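PG_0823 protein (Porphyromonas gingivalis, PDB 2FSW) probably binds DNA through a winged helix-turn-helix domain of the HxlR type and regulates transcription. Local coordinates at residues R36-Y41 and R80-L85. Numbering follows the deposited sequence.
Sequences RRIIRY and RVEYSL
Ile39 and Tyr83 form the central pair where the short first strand of the winged helix, 39-40, meets strand 80-85, the middle strand of the small antiparallel sheet whose other edge is 69-74. Their backbones bond both ways: Ile39 N gives its hydrogen to Tyr83 O at 3.0 Å, nearly straight and in the carbonyl plane, while Tyr83 N returns a bond to Ile39 O at 2.9 Å with the donor tilted 30° from the plane of the Ile39 carbonyl. The pairing runs on into the following helix, since Tyr41 N reaches Val81 O at 3.2 Å. Beyond the other end, water 1 donates to Arg37 O and accepts from Leu85 N, bridging the two segments.

The two faces of the sheet differ. On the one bearing Ile39 and Tyr83, the side chains turn inward, Ile39 onto Ile34 of helix 27-34 and Tyr83 onto Leu60 of helix 53-65. On the face bearing Arg40 and Glu82, apolar branches of Ile38 meet longer polar chains. Ile38 CG2, anti to its own backbone N (CG1 at chi1 -43°), lies 3.3 Å from the carboxylate oxygen Glu82 OE1 and also meets the CB and CG of that glutamate, as Ile38 CD1 rests on Ser84 CB. Arg40 is modelled in two conformers; the one described, bent at chi2 and chi3, crosses Arg80 at about a right angle, its CD 3.8 Å from Arg80 CB. At the helix start, Tyr41 CB packs 3.6 Å from Val81 CG2, and the Tyr41 hydroxyl is hydrogen-bonded to Glu53 OE1.

Arg80 NH1 and Glu82 OE2 make a long ion pair, 3.9 Å, with no N-H aimed at the oxygen. Three backbone bonds cross the contact, tying the wing hairpin to the strand linking helices 27-34 and 41-47.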
ATOM      1  N   ARG B  36      -7.111 -17.261   1.319  1.00 62.46           N
ATOM      2  CA  ARG B  36      -8.190 -17.963   2.007  1.00 63.83           C
ATOM      3  C   ARG B  36      -7.835 -19.402   2.312  1.00 64.13           C
ATOM      4  O   ARG B  36      -8.707 -20.267   2.388  1.00 64.84           O
ATOM      5  CB  ARG B  36      -9.457 -17.919   1.165  1.00 64.29           C
ATOM      6  CG  ARG B  36     -10.021 -16.538   1.026  1.00 66.84           C
ATOM      7  CD  ARG B  36     -11.214 -16.540   0.100  1.00 70.81           C
ATOM      8  NE  ARG B  36     -11.382 -15.209  -0.461  1.00 74.52           N
ATOM      9  CZ  ARG B  36     -12.068 -14.234   0.120  1.00 75.61           C
ATOM     10  NH1 ARG B  36     -12.673 -14.453   1.287  1.00 75.39           N
ATOM     11  NH2 ARG B  36     -12.142 -13.045  -0.470  1.00 75.74           N
ATOM     12  N   ARG B  37      -6.548 -19.653   2.484  1.00 64.15           N
ATOM     13  CA  ARG B  37      -6.072 -20.990   2.747  1.00 64.06           C
ATOM     14  C   ARG B  37      -5.065 -21.009   3.887  1.00 63.90           C
ATOM     15  O   ARG B  37      -4.751 -19.977   4.477  1.00 63.33           O
ATOM     16  CB  ARG B  37      -5.510 -21.639   1.466  1.00 64.18           C
ATOM     17  CG  ARG B  37      -4.564 -20.798   0.634  1.00 63.48           C
ATOM     18  CD  ARG B  37      -3.147 -20.814   1.158  1.00 63.83           C
ATOM     19  NE  ARG B  37      -2.302 -19.917   0.367  1.00 64.95           N
ATOM     20  CZ  ARG B  37      -1.540 -20.304  -0.658  1.00 65.84           C
ATOM     21  NH1 ARG B  37      -1.492 -21.579  -1.021  1.00 65.39           N
ATOM     22  NH2 ARG B  37      -0.816 -19.411  -1.323  1.00 66.52           N
ATOM     23  N   ILE B  38      -4.605 -22.210   4.207  1.00 64.39           N
ATOM     24  CA  ILE B  38      -3.587 -22.431   5.216  1.00 64.60           C
ATOM     25  C   ILE B  38      -2.279 -22.644   4.479  1.00 64.61           C
ATOM     26  O   ILE B  38      -2.188 -23.473   3.560  1.00 64.70           O
ATOM     27  CB  ILE B  38      -3.886 -23.696   6.055  1.00 65.04           C
ATOM     28  CG1 ILE B  38      -5.379 -23.781   6.440  1.00 65.03           C
ATOM     29  CG2 ILE B  38      -2.932 -23.802   7.248  1.00 64.39           C
ATOM     30  CD1 ILE B  38      -5.839 -22.822   7.526  1.00 65.38           C
ATOM     31  N   ILE B  39      -1.263 -21.898   4.886  1.00 64.71           N
ATOM     32  CA  ILE B  39       0.031 -21.981   4.235  1.00 64.49           C
ATOM     33  C   ILE B  39       1.147 -22.133   5.259  1.00 64.62           C
ATOM     34  O   ILE B  39       1.212 -21.387   6.252  1.00 64.65           O
ATOM     35  CB  ILE B  39       0.264 -20.780   3.264  1.00 64.37           C
ATOM     36  CG1 ILE B  39       1.531 -20.986   2.418  1.00 64.62           C
ATOM     37  CG2 ILE B  39       0.267 -19.440   4.021  1.00 63.53           C
ATOM     38  CD1 ILE B  39       1.601 -20.096   1.168  1.00 64.79           C
ATOM     39  N   ARG B  40       2.001 -23.130   5.026  0.50 64.45           N
ATOM     40  CA  ARG B  40       3.222 -23.333   5.800  0.50 64.17           C
ATOM     41  C   ARG B  40       4.190 -22.191   5.542  0.50 64.25           C
ATOM     42  O   ARG B  40       4.233 -21.658   4.436  0.50 64.38           O
ATOM     43  CB  ARG B  40       3.894 -24.652   5.411  0.50 63.81           C
ATOM     44  CG  ARG B  40       3.726 -25.785   6.418  0.50 63.06           C
ATOM     45  CD  ARG B  40       4.987 -26.656   6.491  0.50 60.49           C
ATOM     46  NE  ARG B  40       6.155 -25.892   6.945  0.50 58.31           N
ATOM     47  CZ  ARG B  40       7.150 -25.487   6.163  0.50 56.11           C
ATOM     48  NH1 ARG B  40       7.155 -25.782   4.870  0.50 55.81           N
ATOM     49  NH2 ARG B  40       8.147 -24.785   6.681  0.50 54.79           N
ATOM     50  N   TYR B  41       4.962 -21.826   6.562  1.00 64.39           N
ATOM     51  CA  TYR B  41       6.022 -20.819   6.432  1.00 64.83           C
ATOM     52  C   TYR B  41       6.872 -20.981   5.165  1.00 64.93           C
ATOM     53  O   TYR B  41       7.105 -20.018   4.443  1.00 65.00           O
ATOM     54  CB  TYR B  41       6.956 -20.879   7.651  1.00 65.43           C
ATOM     55  CG  TYR B  41       8.163 -19.993   7.513  1.00 65.03           C
ATOM     56  CD1 TYR B  41       8.125 -18.670   7.947  1.00 65.51           C
ATOM     57  CD2 TYR B  41       9.334 -20.462   6.922  1.00 65.31           C
ATOM     58  CE1 TYR B  41       9.225 -17.839   7.808  1.00 65.47           C
ATOM     59  CE2 TYR B  41      10.440 -19.639   6.774  1.00 64.91           C
ATOM     60  CZ  TYR B  41      10.375 -18.331   7.223  1.00 65.23           C
ATOM     61  OH  TYR B  41      11.458 -17.502   7.087  1.00 66.47           O
ATOM     62  N   ARG B  80       6.443 -27.591  12.347  1.00 68.45           N
ATOM     63  CA  ARG B  80       5.980 -26.629  11.342  1.00 68.16           C
ATOM     64  C   ARG B  80       5.102 -25.509  11.920  1.00 67.55           C
ATOM     65  O   ARG B  80       4.403 -25.713  12.923  1.00 67.22           O
ATOM     66  CB  ARG B  80       5.244 -27.359  10.206  1.00 68.40           C
ATOM     67  CG  ARG B  80       3.882 -27.913  10.591  1.00 69.97           C
ATOM     68  CD  ARG B  80       3.045 -28.248   9.371  1.00 72.62           C
ATOM     69  NE  ARG B  80       3.142 -29.666   9.049  1.00 74.73           N
ATOM     70  CZ  ARG B  80       2.282 -30.589   9.482  1.00 76.37           C
ATOM     71  NH1 ARG B  80       1.248 -30.238  10.246  1.00 76.23           N
ATOM     72  NH2 ARG B  80       2.455 -31.866   9.148  1.00 76.63           N
ATOM     73  N   VAL B  81       5.171 -24.330  11.292  1.00 67.01           N
ATOM     74  CA  VAL B  81       4.203 -23.249  11.516  1.00 66.65           C
ATOM     75  C   VAL B  81       3.261 -23.104  10.326  1.00 66.08           C
ATOM     76  O   VAL B  81       3.696 -23.108   9.174  1.00 66.18           O
ATOM     77  CB  VAL B  81       4.846 -21.847  11.763  1.00 66.96           C
ATOM     78  CG1 VAL B  81       4.869 -21.503  13.247  1.00 67.44           C
ATOM     79  CG2 VAL B  81       6.227 -21.711  11.099  1.00 66.38           C
ATOM     80  N   GLU B  82       1.973 -22.977  10.619  1.00 65.07           N
ATOM     81  CA  GLU B  82       0.978 -22.693   9.598  1.00 64.31           C
ATOM     82  C   GLU B  82       0.348 -21.343   9.881  1.00 63.59           C
ATOM     83  O   GLU B  82       0.112 -20.998  11.043  1.00 63.08           O
ATOM     84  CB  GLU B  82      -0.087 -23.789   9.548  1.00 64.14           C
ATOM     85  CG  GLU B  82       0.361 -24.985   8.733  1.00 65.16           C
ATOM     86  CD  GLU B  82      -0.592 -26.169   8.760  1.00 64.81           C
ATOM     87  OE1 GLU B  82      -1.718 -26.058   9.299  1.00 66.00           O
ATOM     88  OE2 GLU B  82      -0.196 -27.226   8.219  1.00 66.82           O
ATOM     89  N   TYR B  83       0.110 -20.583   8.809  1.00 62.72           N
ATOM     90  CA  TYR B  83      -0.541 -19.282   8.891  1.00 61.99           C
ATOM     91  C   TYR B  83      -1.834 -19.238   8.084  1.00 61.36           C
ATOM     92  O   TYR B  83      -1.931 -19.823   7.002  1.00 61.15           O
ATOM     93  CB  TYR B  83       0.407 -18.173   8.415  1.00 61.68           C
ATOM     94  CG  TYR B  83       1.590 -17.947   9.327  1.00 61.37           C
ATOM     95  CD1 TYR B  83       1.491 -17.101  10.431  1.00 60.86           C
ATOM     96  CD2 TYR B  83       2.821 -18.579   9.085  1.00 60.27           C
ATOM     97  CE1 TYR B  83       2.582 -16.889  11.275  1.00 61.15           C
ATOM     98  CE2 TYR B  83       3.907 -18.376   9.917  1.00 60.26           C
ATOM     99  CZ  TYR B  83       3.788 -17.526  11.012  1.00 61.10           C
ATOM    100  OH  TYR B  83       4.876 -17.316  11.853  1.00 61.67           O
ATOM    101  N   SER B  84      -2.825 -18.543   8.628  1.00 60.95           N
ATOM    102  CA  SER B  84      -4.067 -18.249   7.908  1.00 60.38           C
ATOM    103  C   SER B  84      -4.528 -16.850   8.261  1.00 59.67           C
ATOM    104  O   SER B  84      -4.032 -16.255   9.222  1.00 59.14           O
ATOM    105  CB  SER B  84      -5.157 -19.258   8.254  1.00 60.48           C
ATOM    106  OG  SER B  84      -5.348 -19.321   9.653  1.00 61.86           O
ATOM    107  N   LEU B  85      -5.473 -16.325   7.490  1.00 59.00           N
ATOM    108  CA  LEU B  85      -6.001 -15.003   7.781  1.00 59.20           C
ATOM    109  C   LEU B  85      -7.066 -15.093   8.862  1.00 59.37           C
ATOM    110  O   LEU B  85      -7.879 -16.029   8.866  1.00 59.26           O
ATOM    111  CB  LEU B  85      -6.585 -14.317   6.517  1.00 58.61           C
ATOM    112  CG  LEU B  85      -5.654 -13.937   5.347  1.00 59.05           C
ATOM    113  CD1 LEU B  85      -6.383 -13.058   4.323  1.00 58.00           C
ATOM    114  CD2 LEU B  85      -4.340 -13.263   5.796  1.00 57.56           C
TER
HETATM  115  O   HOH W   1      -6.440 -17.897   5.117  1.00 63.83           O
HETATM  116  O   HOH W   2       7.424 -24.428   8.990  1.00 68.45           O